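Local structure of McyG protein (Microcystis aeruginosa PCC 7806, 4R0M) at residues 16-21 and 171-176; 37-42 and 246-251; 58-63 and 161-166; 467-472 and 482-487; 519-524 and 549-554. The protein binds phenylalanyl-adenylate in its adenylation domain and probably activates the starter amino or aryl acid for transfer to its peptidyl carrier domain in microcystin synthesis. All blocks are in the same frame, centred on the assembly; numbering follows the deposited sequence.

Interaction 1: 16-21 and 171-176; sequences WRTLSE and LDPQDA
The N-cap of helix 19-27 is T18, and its methyl group packs against the type I turn that runs from D172 to D175. The branched residue divides its work. CG2 lies 3.3 Å from L171 O and 4.0 Å from P173 CD, on the turn side, while OG1, lying between the backbone N and the carbonyl carbon (chi1 61°), shares a 2.9 Å hydrogen bond with S20 OG in the first turn of the helix. E21 adds a weak bond from T18 N to its OE1, one half of a capping box. P173 is the main partner on the other side. Its ring presents CB to R17 O at 3.5 Å and CG to W16 CE3 at 3.7 Å, and the side chains of W16 and P173 cross at about a right angle. W16 continues outward, its CZ3 standing 3.9 Å from Q174 CG, with the indole and amide planes 65° apart; H197 of helix 196-210 also stacks on this indole. Proline suits the second place of a type I turn because its fixed phi matches the bend. Behind it D172 OD1 takes the backbone N-H of Q174 at 2.9 Å. The two segments touch without a polar bond between them, while T18 and D172 spend theirs within their own segments: a capped helix start set against an Asx turn that lies on a type I beta turn.

Interaction 2: 37-42 and 246-251; sequences IRNDAT and HVPMEL
I37 lies side by side with V247, both side chains pointing the same way, so that I37 CG1 meets V247 CG2 at 3.8 Å. The other methyl of the valine, CG1, is anti to its own backbone N (chi1 -164°) and comes within 4.0 Å of I37 CB, so both valine methyls touch the isoleucine. Replacing V247 by an alanine would probably open a gap beside the I37 side chain and also leave L262 of helix 258-265 with less to pack on. Beneath this pair the backbone is joined by one straight bond, I37 N to H246 O at 3.0 Å with 161° at the hydrogen, a parallel link between strands 33-37 and 243-246 at one end of the large mixed sheet of the adenylation domain. The pairing goes no further on this side. The next donor would be the N of P248, which has no hydrogen, and the ring carbon P248 CD instead faces I37 O at 3.1 Å. The chain then turns into helix 249-254, whose L251 swings back to the loop: its CD1 lies 3.3 Å from R38 O and 3.5 Å from N39 O. R38 O is also taken by A41 N, closing the type I turn of the loop between strands 33-37 and 43-47. Between these two segments one backbone bond thus continues the strand pairing, which H246 also makes with T35; beyond it L251 CD1 and P248 CD pack against carbonyl oxygens, of which R38 O has its hydrogen-bond donor within the loop.

Interaction 3: 58-63 and 161-166; sequences ILNGLE and APSKIE
With CG anti to the backbone N (chi1 -175°), N60 sends its amide off helix 48-64 against the backbone from P162 to K164. The amide carbon CG comes within 3.6 Å of K164 N and 3.8 Å of P162 O, so both backbone donors and acceptors surround the group. An asparagine fits this place because its amide can offer one of each, and it may bond to the loop backbone. One residue on, G61 lets the loop come closer: A161 CB rests on G61 CA at 3.5 Å, and a CB on the glycine would lie close to the alanine methyl and be crowded by I58 O of its own helix. The contact joins this side of the helix to the long connection between helix 155-158 and strand 176-182; the helix's apolar side, with I58, L59 and L62, faces helix 80-93 instead. The loop holds some of its own shape. S163 OG stands beside its backbone N (chi1 -44°) and from there turns back to donate to A161 O at 2.6 Å, while I165 N makes a weak 3.2 Å bond to S163 O. Q64, a residue further along the same helix, donates its NE2 to P162 O.

Interaction 4: 467-472 and 482-487; sequences TAAFAV and LIITFS
From its CB outward I483 meets the neighbouring strand. CB sits over one face of the F470 ring, 4.1 Å from the centroid and 25° off the normal, a CH-pi contact displaced toward the rim. CG2 reaches F470 CZ at 3.6 Å; the other branch runs through CG1, anti to the carbonyl carbon (chi1 -63°), to CD1, which ends 3.5 Å from V472 CG2. Below them the backbones of F470 and I483 form an antiparallel hydrogen-bonded pair, F470 N to I483 O at 3.1 Å and I483 N to F470 O at 2.8 Å. This is the beta hairpin of strands 468-474 and 479-486, whose directions differ by 152°, in the three-stranded sheet of the small C-terminal subdomain of ANL enzymes. An alanine in place of F470 would probably strip I483 CB of the ring it lies on and open a gap beside V472 CG1 and T485 CG2, both at the ring's edge. A468 and T485 repeat the two-bond pairing further along and put A468 CB 3.4 Å from T485 OG1; both side chains touch L539 of helix 536-545, which the small alanine probably helps to fit. On the other face A469 CB meets I484 CG1 at 4.3 Å, under helix 449-457.

Interaction 5: 519-524 and 549-554; sequences IPLERN and SSRIQE
The guanidinium group of R551 is met at its edges: P520 O and E522 OE2 lie close to its plane, while E522 OE1 approaches from an oblique direction. The carboxylate of E522 is turned 46° from that plane, yet it is gripped end-on by two nitrogens. NH2 donates to OE2 of E522 at 3.1 Å on the syn lone pair, and NH1 reaches OE1 of E522 at 2.8 Å along a more bent path. The second hydrogen of NH1 goes to P520 O at 3.1 Å, a straight bond from the arginine's side, although the donor stands above the carbonyl plane and misses the oxygen's lone pairs. Three bonds thus fix the rotation of the group. Arginine suits the place because its flat head can serve a carboxylate and a carbonyl together; the paired opposite charges probably lower the cost of leaving it partly covered. The contact ties the end of strand 517-520, an outer strand of the three-stranded sheet, to helix 549-558. R551 spans the distance with CG anti to the backbone N (chi1 -167°); CD passes 3.4 Å from P520 O, and the bend at chi3 beyond it turns the guanidinium toward E522, which bends at chi2 to meet it. Next to the polar link, I519 and I552 make an apolar one: their CG1 atoms meet at 4.1 Å, and their CD1 atoms at 4.2 Å. Isoleucine suits the strand, and on the helix it supplies an apolar surface for packing; F543 of helix 536-545 touches both. E494 gives R551 NH1 a further long and weak ion pair.

Overall arrangement
Along the chain, interactions 1 and 2 cross, with interaction 3 nested inside both, whereas 4 and 5 follow in series. The first three therefore bind early residues to later ones within the large part of the adenylation domain. Interactions 1 and 3, their centres 21 Å apart, secure the two ends of one long connection running from helix 155-158 to strand 176-182; interaction 2, its centre 32 Å from that of interaction 1, sits near one edge of the nine-stranded sheet. Interactions 4 and 5 have centres 12 Å apart and share the sheet of strands 468-474, 479-486 and 517-520, where I484 O probably accepts from I519 N. The separation of the two groups is consistent with the two-part ANL architecture.

Interaction 1: 16-21 and 171-176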
# COMPACT_ATOMS: atom_id res chain seq x y z
N TRP A 16 -18.33 -7.64 -18.33
CA TRP A 16 -17.29 -8.25 -19.16
C TRP A 16 -16.49 -7.26 -19.96
O TRP A 16 -16.07 -7.54 -21.08
CB TRP A 16 -17.88 -9.34 -20.04
CG TRP A 16 -18.36 -10.54 -19.26
CD1 TRP A 16 -19.67 -11.00 -19.13
CD2 TRP A 16 -17.55 -11.46 -18.45
NE1 TRP A 16 -19.71 -12.11 -18.32
CE2 TRP A 16 -18.48 -12.44 -17.88
CE3 TRP A 16 -16.19 -11.57 -18.15
CZ2 TRP A 16 -18.06 -13.47 -17.06
CZ3 TRP A 16 -15.78 -12.61 -17.31
CH2 TRP A 16 -16.69 -13.54 -16.78
N ARG A 17 -16.26 -6.09 -19.37
CA ARG A 17 -15.43 -5.06 -19.98
C ARG A 17 -13.94 -5.40 -19.84
O ARG A 17 -13.55 -6.13 -18.93
CB ARG A 17 -15.70 -3.71 -19.32
CG ARG A 17 -16.97 -3.01 -19.76
CD ARG A 17 -17.20 -1.75 -18.93
NE ARG A 17 -18.02 -0.77 -19.63
CZ ARG A 17 -17.54 0.20 -20.41
NH1 ARG A 17 -16.23 0.32 -20.61
NH2 ARG A 17 -18.37 1.05 -21.00
N THR A 18 -13.14 -4.89 -20.76
CA THR A 18 -11.68 -4.90 -20.62
C THR A 18 -11.23 -3.50 -20.22
O THR A 18 -12.03 -2.56 -20.24
CB THR A 18 -10.97 -5.29 -21.93
OG1 THR A 18 -11.29 -4.34 -22.95
CG2 THR A 18 -11.38 -6.69 -22.37
N LEU A 19 -9.96 -3.36 -19.87
CA LEU A 19 -9.41 -2.07 -19.47
C LEU A 19 -9.41 -1.05 -20.61
O LEU A 19 -9.64 0.14 -20.39
CB LEU A 19 -8.01 -2.23 -18.87
CG LEU A 19 -7.93 -2.88 -17.49
CD1 LEU A 19 -6.50 -3.29 -17.16
CD2 LEU A 19 -8.48 -1.97 -16.40
N SER A 20 -9.17 -1.52 -21.83
CA SER A 20 -9.18 -0.66 -23.02
C SER A 20 -10.55 -0.02 -23.27
O SER A 20 -10.63 1.17 -23.58
CB SER A 20 -8.71 -1.43 -24.26
OG SER A 20 -9.22 -2.75 -24.27
N GLU A 21 -11.62 -0.80 -23.12
CA GLU A 21 -12.99 -0.30 -23.26
C GLU A 21 -13.33 0.74 -22.19
O GLU A 21 -14.02 1.72 -22.47
CB GLU A 21 -13.99 -1.46 -23.21
CG GLU A 21 -13.95 -2.36 -24.43
CD GLU A 21 -14.63 -3.70 -24.21
OE1 GLU A 21 -15.24 -3.91 -23.14
OE2 GLU A 21 -14.54 -4.56 -25.12
N LEU A 171 -9.42 -8.09 -26.41
CA LEU A 171 -8.87 -8.92 -25.35
C LEU A 171 -9.94 -9.67 -24.56
O LEU A 171 -11.08 -9.23 -24.46
CB LEU A 171 -8.02 -8.07 -24.40
CG LEU A 171 -6.91 -7.21 -25.01
CD1 LEU A 171 -6.53 -6.08 -24.06
CD2 LEU A 171 -5.69 -8.04 -25.38
N ASP A 172 -9.54 -10.82 -24.01
CA ASP A 172 -10.37 -11.56 -23.08
C ASP A 172 -10.21 -10.92 -21.70
O ASP A 172 -9.09 -10.80 -21.20
CB ASP A 172 -9.92 -13.03 -23.04
CG ASP A 172 -10.95 -13.95 -22.39
OD1 ASP A 172 -11.61 -13.54 -21.41
OD2 ASP A 172 -11.08 -15.09 -22.87
N PRO A 173 -11.33 -10.50 -21.08
CA PRO A 173 -11.26 -9.94 -19.73
C PRO A 173 -10.75 -10.94 -18.68
O PRO A 173 -10.33 -10.53 -17.59
CB PRO A 173 -12.71 -9.54 -19.43
CG PRO A 173 -13.55 -10.29 -20.42
CD PRO A 173 -12.69 -10.42 -21.64
N GLN A 174 -10.76 -12.23 -19.02
CA GLN A 174 -10.24 -13.29 -18.14
C GLN A 174 -8.73 -13.49 -18.29
O GLN A 174 -8.12 -14.25 -17.54
CB GLN A 174 -10.98 -14.61 -18.36
CG GLN A 174 -12.44 -14.62 -17.90
CD GLN A 174 -12.59 -14.76 -16.39
OE1 GLN A 174 -12.06 -13.96 -15.62
NE2 GLN A 174 -13.34 -15.78 -15.97
N ASP A 175 -8.13 -12.83 -19.28
CA ASP A 175 -6.68 -12.85 -19.44
C ASP A 175 -6.02 -11.92 -18.44
O ASP A 175 -6.62 -10.95 -17.99
CB ASP A 175 -6.28 -12.43 -20.86
CG ASP A 175 -6.57 -13.50 -21.90
OD1 ASP A 175 -6.74 -14.68 -21.53
OD2 ASP A 175 -6.60 -13.16 -23.10
N ALA A 176 -4.77 -12.24 -18.09
CA ALA A 176 -3.96 -11.40 -17.21
C ALA A 176 -3.79 -10.00 -17.80
O ALA A 176 -3.50 -9.86 -18.99
CB ALA A 176 -2.61 -12.04 -16.96

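Interaction 2: 37-42 and 246-251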
# COMPACT_ATOMS: atom_id res chain seq x y z
N ILE A 37 0.37 16.53 -9.86
CA ILE A 37 1.09 17.51 -9.05
C ILE A 37 2.58 17.18 -9.12
O ILE A 37 2.98 16.04 -8.88
CB ILE A 37 0.62 17.51 -7.57
CG1 ILE A 37 -0.92 17.58 -7.47
CG2 ILE A 37 1.28 18.64 -6.79
CD1 ILE A 37 -1.56 18.83 -8.04
N ARG A 38 3.38 18.16 -9.49
CA ARG A 38 4.83 17.98 -9.54
C ARG A 38 5.46 18.27 -8.18
O ARG A 38 4.78 18.77 -7.28
CB ARG A 38 5.44 18.87 -10.63
CG ARG A 38 5.30 18.28 -12.03
CD ARG A 38 5.73 19.25 -13.12
NE ARG A 38 4.75 20.32 -13.32
CZ ARG A 38 4.36 20.78 -14.51
NH1 ARG A 38 4.85 20.25 -15.63
NH2 ARG A 38 3.47 21.75 -14.59
N ASN A 39 6.75 17.96 -8.04
CA ASN A 39 7.48 18.19 -6.79
C ASN A 39 7.51 19.66 -6.35
O ASN A 39 7.48 19.94 -5.15
CB ASN A 39 8.90 17.63 -6.88
CG ASN A 39 8.96 16.14 -6.64
OD1 ASN A 39 8.77 15.66 -5.51
ND2 ASN A 39 9.22 15.38 -7.70
N ASP A 40 7.56 20.57 -7.32
CA ASP A 40 7.52 22.01 -7.03
C ASP A 40 6.10 22.55 -6.87
O ASP A 40 5.88 23.76 -6.91
CB ASP A 40 8.29 22.79 -8.11
CG ASP A 40 7.74 22.59 -9.51
OD1 ASP A 40 6.75 21.84 -9.69
OD2 ASP A 40 8.30 23.19 -10.46
N ALA A 41 5.14 21.63 -6.70
CA ALA A 41 3.72 21.94 -6.47
C ALA A 41 2.98 22.60 -7.65
O ALA A 41 1.85 23.05 -7.50
CB ALA A 41 3.53 22.75 -5.19
N THR A 42 3.63 22.65 -8.82
CA THR A 42 2.95 23.06 -10.05
C THR A 42 2.08 21.91 -10.56
O THR A 42 2.25 20.76 -10.14
CB THR A 42 3.93 23.50 -11.16
OG1 THR A 42 4.87 22.45 -11.42
CG2 THR A 42 4.68 24.77 -10.76
N HIS A 246 -2.79 12.89 -8.74
CA HIS A 246 -1.66 12.12 -8.24
C HIS A 246 -0.53 13.00 -7.79
O HIS A 246 -0.00 13.81 -8.56
CB HIS A 246 -1.19 11.10 -9.28
CG HIS A 246 -2.19 10.00 -9.52
ND1 HIS A 246 -2.27 8.91 -8.73
CD2 HIS A 246 -3.19 9.86 -10.49
CE1 HIS A 246 -3.26 8.11 -9.18
NE2 HIS A 246 -3.82 8.70 -10.25
N VAL A 247 -0.16 12.85 -6.52
CA VAL A 247 0.87 13.65 -5.87
C VAL A 247 2.02 12.73 -5.47
O VAL A 247 1.78 11.62 -4.99
CB VAL A 247 0.32 14.34 -4.60
CG1 VAL A 247 1.23 15.47 -4.14
CG2 VAL A 247 -1.09 14.87 -4.83
N PRO A 248 3.28 13.17 -5.68
CA PRO A 248 4.41 12.35 -5.22
C PRO A 248 4.45 12.29 -3.69
O PRO A 248 4.22 13.30 -3.03
CB PRO A 248 5.65 13.09 -5.76
CG PRO A 248 5.13 14.08 -6.75
CD PRO A 248 3.74 14.42 -6.30
N MSE A 249 4.72 11.10 -3.15
CA MSE A 249 4.65 10.85 -1.70
C MSE A 249 5.53 11.78 -0.91
O MSE A 249 5.12 12.28 0.14
CB MSE A 249 5.01 9.40 -1.41
CG MSE A 249 4.70 9.04 0.05
SE MSE A 249 5.02 7.13 0.41
CE MSE A 249 6.88 6.98 -0.22
N GLU A 250 6.74 12.02 -1.41
CA GLU A 250 7.72 12.85 -0.71
C GLU A 250 7.24 14.28 -0.45
O GLU A 250 7.61 14.89 0.54
CB GLU A 250 9.08 12.83 -1.42
CG GLU A 250 9.10 13.44 -2.82
CD GLU A 250 8.87 12.42 -3.93
OE1 GLU A 250 9.45 12.62 -5.02
OE2 GLU A 250 8.12 11.43 -3.73
N LEU A 251 6.39 14.80 -1.35
CA LEU A 251 5.83 16.14 -1.19
C LEU A 251 4.96 16.25 0.07
O LEU A 251 5.03 17.23 0.80
CB LEU A 251 5.04 16.55 -2.44
CG LEU A 251 4.52 18.00 -2.53
CD1 LEU A 251 4.56 18.48 -3.97
CD2 LEU A 251 3.12 18.15 -1.95

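Interaction 3: 58-63 and 161-166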
# COMPACT_ATOMS: atom_id res chain seq x y z
N ILE A 58 3.16 5.54 -27.04
CA ILE A 58 4.07 4.71 -26.25
C ILE A 58 3.94 3.24 -26.66
O ILE A 58 4.94 2.54 -26.82
CB ILE A 58 3.84 4.88 -24.73
CG1 ILE A 58 4.16 6.31 -24.30
CG2 ILE A 58 4.68 3.88 -23.94
CD1 ILE A 58 3.40 6.78 -23.09
N LEU A 59 2.69 2.79 -26.83
CA LEU A 59 2.41 1.43 -27.28
C LEU A 59 3.08 1.10 -28.61
O LEU A 59 3.64 0.02 -28.78
CB LEU A 59 0.89 1.19 -27.38
CG LEU A 59 0.39 -0.16 -27.90
CD1 LEU A 59 1.00 -1.34 -27.14
CD2 LEU A 59 -1.12 -0.21 -27.85
N ASN A 60 3.03 2.04 -29.55
CA ASN A 60 3.69 1.89 -30.84
C ASN A 60 5.21 1.79 -30.68
O ASN A 60 5.86 1.00 -31.35
CB ASN A 60 3.32 3.04 -31.78
CG ASN A 60 3.91 2.86 -33.17
OD1 ASN A 60 3.68 1.84 -33.83
ND2 ASN A 60 4.66 3.86 -33.63
N GLY A 61 5.75 2.60 -29.77
CA GLY A 61 7.16 2.53 -29.40
C GLY A 61 7.53 1.16 -28.85
O GLY A 61 8.58 0.62 -29.18
N LEU A 62 6.65 0.61 -28.01
CA LEU A 62 6.85 -0.73 -27.45
C LEU A 62 6.87 -1.80 -28.55
O LEU A 62 7.77 -2.64 -28.59
CB LEU A 62 5.78 -1.05 -26.40
CG LEU A 62 5.87 -0.34 -25.05
CD1 LEU A 62 4.55 -0.43 -24.29
CD2 LEU A 62 7.01 -0.89 -24.20
N GLU A 63 5.87 -1.75 -29.44
CA GLU A 63 5.78 -2.66 -30.58
C GLU A 63 7.02 -2.61 -31.47
O GLU A 63 7.51 -3.64 -31.92
CB GLU A 63 4.52 -2.37 -31.41
CG GLU A 63 3.22 -2.86 -30.79
CD GLU A 63 2.01 -2.58 -31.68
OE1 GLU A 63 1.78 -1.41 -32.04
OE2 GLU A 63 1.29 -3.54 -32.02
N ALA A 161 8.55 7.52 -31.08
CA ALA A 161 8.38 6.53 -32.11
C ALA A 161 7.52 7.06 -33.23
O ALA A 161 6.52 7.76 -33.01
CB ALA A 161 7.80 5.26 -31.56
N PRO A 162 8.01 6.85 -34.44
CA PRO A 162 7.24 7.31 -35.58
C PRO A 162 6.02 6.48 -35.35
O PRO A 162 6.13 5.26 -35.20
CB PRO A 162 8.03 6.77 -36.77
CG PRO A 162 8.68 5.54 -36.26
CD PRO A 162 8.99 5.81 -34.82
N SER A 163 4.87 7.11 -35.28
CA SER A 163 3.76 6.39 -34.78
C SER A 163 2.89 5.88 -35.90
O SER A 163 2.05 6.57 -36.46
CB SER A 163 2.99 7.25 -33.80
OG SER A 163 3.90 7.88 -32.94
N LYS A 164 3.12 4.60 -36.19
CA LYS A 164 2.52 3.92 -37.29
C LYS A 164 1.46 3.15 -36.55
O LYS A 164 1.53 1.94 -36.39
CB LYS A 164 3.50 2.93 -37.93
CG LYS A 164 4.73 3.48 -38.64
CD LYS A 164 5.54 2.30 -39.16
CE LYS A 164 6.80 2.68 -39.92
NZ LYS A 164 7.55 1.48 -40.38
N ILE A 165 0.47 3.87 -36.07
CA ILE A 165 -0.45 3.19 -35.16
C ILE A 165 -1.46 2.31 -35.91
O ILE A 165 -2.14 2.75 -36.84
CB ILE A 165 -1.20 4.19 -34.24
CG1 ILE A 165 -0.22 5.23 -33.66
CG2 ILE A 165 -1.92 3.46 -33.12
CD1 ILE A 165 -0.86 6.52 -33.21
N GLU A 166 -1.52 1.04 -35.50
CA GLU A 166 -2.46 0.07 -36.04
C GLU A 166 -3.65 -0.07 -35.09
O GLU A 166 -3.71 0.63 -34.07
CB GLU A 166 -1.74 -1.27 -36.25
CG GLU A 166 -2.12 -2.01 -37.53
CD GLU A 166 -3.29 -2.96 -37.35
OE1 GLU A 166 -3.17 -3.89 -36.52
OE2 GLU A 166 -4.31 -2.79 -38.04

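Interaction 4: 467-472 and 482-487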
# COMPACT_ATOMS: atom_id res chain seq x y z
N THR A 467 8.42 2.88 13.66
CA THR A 467 8.40 2.12 14.88
C THR A 467 7.85 0.74 14.66
O THR A 467 7.02 0.56 13.86
CB THR A 467 7.62 2.85 15.94
OG1 THR A 467 8.17 4.13 16.13
CG2 THR A 467 7.71 2.15 17.21
N ALA A 468 8.38 -0.25 15.35
CA ALA A 468 7.91 -1.63 15.25
C ALA A 468 7.99 -2.36 16.59
O ALA A 468 8.90 -2.12 17.39
CB ALA A 468 8.70 -2.39 14.19
N ALA A 469 7.02 -3.23 16.83
CA ALA A 469 7.01 -4.08 18.02
C ALA A 469 6.76 -5.53 17.62
O ALA A 469 5.76 -5.84 16.95
CB ALA A 469 5.95 -3.60 19.00
N PHE A 470 7.67 -6.41 18.01
CA PHE A 470 7.56 -7.84 17.70
C PHE A 470 8.17 -8.69 18.81
O PHE A 470 8.96 -8.20 19.62
CB PHE A 470 8.21 -8.16 16.35
CG PHE A 470 9.67 -7.79 16.26
CD1 PHE A 470 10.05 -6.51 15.86
CD2 PHE A 470 10.66 -8.71 16.58
CE1 PHE A 470 11.39 -6.16 15.78
CE2 PHE A 470 12.00 -8.36 16.50
CZ PHE A 470 12.36 -7.09 16.10
N ALA A 471 7.81 -9.97 18.82
CA ALA A 471 8.27 -10.90 19.85
C ALA A 471 9.10 -12.05 19.28
O ALA A 471 8.70 -12.70 18.31
CB ALA A 471 7.08 -11.45 20.63
N VAL A 472 10.27 -12.28 19.89
CA VAL A 472 11.10 -13.45 19.57
C VAL A 472 11.18 -14.38 20.77
O VAL A 472 11.03 -13.94 21.92
CB VAL A 472 12.52 -13.07 19.07
CG1 VAL A 472 12.47 -11.97 18.02
CG2 VAL A 472 13.43 -12.68 20.23
N LEU A 482 9.98 -9.16 24.15
CA LEU A 482 9.40 -8.10 23.35
C LEU A 482 10.52 -7.18 22.86
O LEU A 482 11.29 -6.66 23.66
CB LEU A 482 8.37 -7.30 24.15
CG LEU A 482 7.85 -5.99 23.55
CD1 LEU A 482 6.96 -6.24 22.34
CD2 LEU A 482 7.11 -5.17 24.60
N ILE A 483 10.59 -7.01 21.54
CA ILE A 483 11.61 -6.14 20.95
C ILE A 483 10.95 -4.94 20.28
O ILE A 483 9.97 -5.09 19.55
CB ILE A 483 12.52 -6.91 19.95
CG1 ILE A 483 13.31 -8.01 20.66
CG2 ILE A 483 13.51 -5.96 19.27
CD1 ILE A 483 12.56 -9.31 20.82
N ILE A 484 11.49 -3.76 20.56
CA ILE A 484 10.99 -2.52 20.01
C ILE A 484 12.09 -1.81 19.23
O ILE A 484 13.17 -1.54 19.75
CB ILE A 484 10.41 -1.61 21.12
CG1 ILE A 484 9.03 -2.13 21.55
CG2 ILE A 484 10.32 -0.16 20.66
CD1 ILE A 484 8.55 -1.60 22.88
N THR A 485 11.81 -1.54 17.95
CA THR A 485 12.71 -0.77 17.11
C THR A 485 12.03 0.54 16.74
O THR A 485 10.81 0.59 16.56
CB THR A 485 13.09 -1.53 15.82
OG1 THR A 485 11.90 -1.93 15.13
CG2 THR A 485 13.92 -2.77 16.15
N PHE A 486 12.83 1.60 16.64
CA PHE A 486 12.31 2.93 16.36
C PHE A 486 13.39 3.78 15.69
O PHE A 486 14.55 3.38 15.62
CB PHE A 486 11.82 3.60 17.65
CG PHE A 486 12.92 4.16 18.50
CD1 PHE A 486 13.71 3.34 19.29
CD2 PHE A 486 13.18 5.53 18.51
CE1 PHE A 486 14.73 3.86 20.07
CE2 PHE A 486 14.20 6.06 19.28
CZ PHE A 486 14.97 5.22 20.07
N SER A 487 12.99 4.96 15.21
CA SER A 487 13.93 5.94 14.71
C SER A 487 13.79 7.23 15.52
O SER A 487 12.66 7.66 15.78
CB SER A 487 13.69 6.22 13.22
OG SER A 487 14.70 7.06 12.69

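Interaction 5: 519-524 and 549-554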
# COMPACT_ATOMS: atom_id res chain seq x y z
N ILE A 519 15.94 -0.65 20.20
CA ILE A 519 17.01 -0.32 19.25
C ILE A 519 16.68 0.88 18.36
O ILE A 519 15.75 0.82 17.55
CB ILE A 519 17.36 -1.53 18.36
CG1 ILE A 519 17.46 -2.82 19.20
CG2 ILE A 519 18.65 -1.27 17.59
CD1 ILE A 519 17.08 -4.08 18.45
N PRO A 520 17.45 1.98 18.52
CA PRO A 520 17.36 3.12 17.61
C PRO A 520 17.88 2.76 16.23
O PRO A 520 18.82 1.97 16.11
CB PRO A 520 18.29 4.16 18.26
CG PRO A 520 18.41 3.73 19.69
CD PRO A 520 18.36 2.24 19.64
N LEU A 521 17.27 3.33 15.20
CA LEU A 521 17.66 3.06 13.82
C LEU A 521 17.67 4.30 12.95
O LEU A 521 16.84 5.19 13.10
CB LEU A 521 16.74 2.00 13.21
CG LEU A 521 17.22 0.55 13.30
CD1 LEU A 521 16.09 -0.40 12.93
CD2 LEU A 521 18.43 0.31 12.41
N GLU A 522 18.64 4.34 12.04
CA GLU A 522 18.67 5.36 11.00
C GLU A 522 17.48 5.16 10.06
O GLU A 522 17.17 4.03 9.68
CB GLU A 522 20.00 5.33 10.22
CG GLU A 522 20.65 3.96 10.07
CD GLU A 522 21.45 3.54 11.30
OE1 GLU A 522 21.10 2.49 11.89
OE2 GLU A 522 22.41 4.25 11.69
N ARG A 523 16.83 6.27 9.72
CA ARG A 523 15.59 6.26 8.94
C ARG A 523 15.69 5.43 7.66
O ARG A 523 14.75 4.73 7.29
CB ARG A 523 15.15 7.69 8.60
CG ARG A 523 15.06 8.63 9.79
CD ARG A 523 14.48 9.99 9.42
NE ARG A 523 15.22 10.67 8.36
CZ ARG A 523 14.74 10.92 7.14
NH1 ARG A 523 13.50 10.57 6.82
NH2 ARG A 523 15.50 11.53 6.24
N ASN A 524 16.86 5.50 7.01
CA ASN A 524 17.11 4.82 5.74
C ASN A 524 17.23 3.30 5.85
O ASN A 524 17.22 2.60 4.83
CB ASN A 524 18.37 5.39 5.08
CG ASN A 524 18.20 6.83 4.62
OD1 ASN A 524 17.23 7.51 4.97
ND2 ASN A 524 19.16 7.31 3.84
N SER A 549 23.45 -6.10 17.32
CA SER A 549 24.23 -6.56 18.49
C SER A 549 25.25 -5.54 18.97
O SER A 549 25.44 -5.36 20.18
CB SER A 549 24.91 -7.90 18.19
OG SER A 549 23.95 -8.92 18.02
N SER A 550 25.90 -4.87 18.03
CA SER A 550 26.89 -3.83 18.32
C SER A 550 26.24 -2.62 19.01
O SER A 550 26.73 -2.15 20.04
CB SER A 550 27.59 -3.38 17.04
OG SER A 550 28.52 -2.34 17.31
N ARG A 551 25.14 -2.14 18.42
CA ARG A 551 24.39 -1.01 18.97
C ARG A 551 23.78 -1.36 20.33
O ARG A 551 23.81 -0.54 21.24
CB ARG A 551 23.31 -0.56 17.98
CG ARG A 551 22.69 0.79 18.31
CD ARG A 551 22.02 1.41 17.09
NE ARG A 551 23.00 1.85 16.10
CZ ARG A 551 22.70 2.47 14.96
NH1 ARG A 551 21.44 2.72 14.64
NH2 ARG A 551 23.67 2.83 14.13
N ILE A 552 23.25 -2.58 20.45
CA ILE A 552 22.70 -3.09 21.71
C ILE A 552 23.74 -3.02 22.83
O ILE A 552 23.46 -2.47 23.90
CB ILE A 552 22.15 -4.53 21.56
CG1 ILE A 552 20.84 -4.51 20.75
CG2 ILE A 552 21.92 -5.18 22.92
CD1 ILE A 552 20.43 -5.86 20.19
N GLN A 553 24.93 -3.56 22.57
CA GLN A 553 26.03 -3.52 23.53
C GLN A 553 26.43 -2.08 23.86
O GLN A 553 26.60 -1.74 25.03
CB GLN A 553 27.24 -4.32 23.02
CG GLN A 553 27.02 -5.82 22.95
CD GLN A 553 26.68 -6.45 24.29
OE1 GLN A 553 27.43 -6.32 25.26
NE2 GLN A 553 25.55 -7.14 24.35
N GLU A 554 26.55 -1.26 22.82
CA GLU A 554 26.91 0.15 22.95
C GLU A 554 25.94 0.93 23.84
O GLU A 554 26.37 1.74 24.67
CB GLU A 554 27.00 0.80 21.56
CG GLU A 554 27.55 2.22 21.55
CD GLU A 554 27.32 2.94 20.23
OE1 GLU A 554 26.40 2.56 19.49
OE2 GLU A 554 28.07 3.90 19.95